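Local coordinates for putative Lipoprotein (Shewanella oneidensis, PDB 3U24) that is of unknown function but binds zinc and calcium ions and belongs to a family related to the metallopeptidases, at residues L56-E61 with Y156-G161. Numbering follows the deposited sequence.
With ZN (zinc ion), chain K.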
# COMPACT_ATOMS: atom_id res chain seq x y z
N LEU A 56 19.35 -17.45 5.17
CA LEU A 56 19.32 -16.27 4.31
C LEU A 56 19.42 -16.75 2.88
O LEU A 56 20.43 -17.33 2.51
CB LEU A 56 20.50 -15.36 4.61
CG LEU A 56 20.67 -14.09 3.80
CD1 LEU A 56 19.51 -13.14 4.00
CD2 LEU A 56 22.01 -13.43 4.15
N GLU A 57 18.39 -16.50 2.08
CA GLU A 57 18.42 -16.89 0.66
C GLU A 57 19.43 -16.03 -0.06
O GLU A 57 19.51 -14.84 0.17
CB GLU A 57 17.05 -16.71 -0.01
CG GLU A 57 15.91 -17.44 0.72
CD GLU A 57 15.06 -16.51 1.62
OE1 GLU A 57 15.64 -15.65 2.34
OE2 GLU A 57 13.82 -16.64 1.61
N ILE A 58 20.27 -16.65 -0.88
CA ILE A 58 21.25 -15.93 -1.67
C ILE A 58 20.56 -15.66 -3.01
O ILE A 58 20.10 -16.59 -3.69
CB ILE A 58 22.54 -16.73 -1.85
CG1 ILE A 58 23.21 -16.94 -0.48
CG2 ILE A 58 23.53 -15.99 -2.77
CD1 ILE A 58 24.04 -18.21 -0.37
N PRO A 59 20.44 -14.39 -3.38
CA PRO A 59 19.65 -14.08 -4.58
C PRO A 59 20.52 -14.17 -5.82
O PRO A 59 20.84 -13.19 -6.42
CB PRO A 59 19.19 -12.65 -4.31
CG PRO A 59 20.32 -12.06 -3.50
CD PRO A 59 21.00 -13.18 -2.76
N ASP A 60 20.95 -15.38 -6.15
CA ASP A 60 21.75 -15.64 -7.34
C ASP A 60 20.92 -16.40 -8.36
O ASP A 60 19.73 -16.61 -8.19
CB ASP A 60 23.00 -16.46 -6.97
CG ASP A 60 22.68 -17.79 -6.29
OD1 ASP A 60 21.55 -18.35 -6.49
OD2 ASP A 60 23.57 -18.28 -5.54
N GLU A 61 21.57 -16.82 -9.43
CA GLU A 61 20.88 -17.46 -10.53
C GLU A 61 20.25 -18.79 -10.15
O GLU A 61 19.16 -19.11 -10.64
CB GLU A 61 21.85 -17.65 -11.69
CG GLU A 61 21.19 -18.22 -12.94
CD GLU A 61 22.20 -18.47 -14.03
OE1 GLU A 61 23.05 -19.38 -13.83
OE2 GLU A 61 22.18 -17.75 -15.05
N TYR A 156 25.76 -10.30 -0.75
CA TYR A 156 26.14 -9.10 -1.47
C TYR A 156 27.06 -9.38 -2.69
O TYR A 156 26.99 -8.63 -3.68
CB TYR A 156 26.74 -8.06 -0.51
CG TYR A 156 25.70 -7.41 0.43
CD1 TYR A 156 24.79 -6.51 -0.05
CD2 TYR A 156 25.67 -7.71 1.79
CE1 TYR A 156 23.84 -5.93 0.77
CE2 TYR A 156 24.72 -7.13 2.64
CZ TYR A 156 23.80 -6.25 2.10
OH TYR A 156 22.88 -5.62 2.90
N ALA A 157 27.91 -10.41 -2.63
CA ALA A 157 28.60 -10.91 -3.85
C ALA A 157 27.59 -11.26 -4.96
O ALA A 157 27.82 -10.91 -6.12
CB ALA A 157 29.54 -12.12 -3.57
N ALA A 158 26.51 -11.96 -4.60
CA ALA A 158 25.44 -12.29 -5.55
C ALA A 158 24.79 -11.00 -6.13
O ALA A 158 24.49 -10.89 -7.33
CB ALA A 158 24.36 -13.18 -4.88
N ALA A 159 24.60 -10.03 -5.25
CA ALA A 159 24.00 -8.77 -5.66
C ALA A 159 24.86 -8.14 -6.75
O ALA A 159 24.35 -7.77 -7.79
CB ALA A 159 23.90 -7.81 -4.47
N ARG A 160 26.17 -8.07 -6.50
CA ARG A 160 27.04 -7.37 -7.41
C ARG A 160 27.19 -8.12 -8.74
O ARG A 160 27.33 -7.48 -9.80
CB ARG A 160 28.39 -7.07 -6.76
CG ARG A 160 28.26 -6.14 -5.56
CD ARG A 160 29.61 -5.72 -5.04
NE ARG A 160 30.33 -6.86 -4.50
CZ ARG A 160 30.30 -7.23 -3.22
NH1 ARG A 160 29.60 -6.57 -2.31
NH2 ARG A 160 30.97 -8.29 -2.83
N GLY A 161 27.11 -9.44 -8.70
CA GLY A 161 27.13 -10.29 -9.91
C GLY A 161 25.82 -10.22 -10.72
O GLY A 161 25.82 -10.52 -11.89
ZN ZN K . 24.37 -19.39 -15.93
O HOH W 1 25.56 -17.19 -15.39
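The loop leading into helix 61-79 runs over one face of helix 152-162, and the backbones come nearest where the CA of Asp60 lies 5.3 Å from the CA of Ala158. The contact centres on one methyl group. Ala158 points its CB at the loop, and three successive loop residues, Ile58, Pro59 and Asp60, close over it. Ile58 supplies CG2, 3.6 Å from the CB of Ala158. This branch stands anti to the backbone N of Ile58, which turns it to the helix, while CG1 takes the other direction. Pro59 adds CD of its ring, 4.0 Å from the CB of Ala158. Its carbonyl O lies 3.8 Å from the same methyl and also makes a weak hydrogen bond to Asn162 on the helix. Residues 58 to 60 form an inverse gamma turn about Pro59, in which the N of Asp60 bonds weakly to the O of Ile58 at 2.9 Å. The turn bends the chain at Pro59, leaving CD and O within reach of the Ala158 methyl. Asp60 touches Ala158 through CB alone. Its carboxylate does another job: Asp60 is the N-cap of helix 61-79, and chi1 58° swings it back over the helix start, where OD1 accepts a hydrogen bond from the N of Gly63. A calcium ion lies about 3 Å from the Asp60 side chain. Leu56 and Pro59 extend the packing along helix 152-162, both against Tyr155. Beyond the cap, exposed Glu61 takes no part in this packing; its OE1 meets a zinc ion at a rather long 2.5 Å, with water as a further ligand.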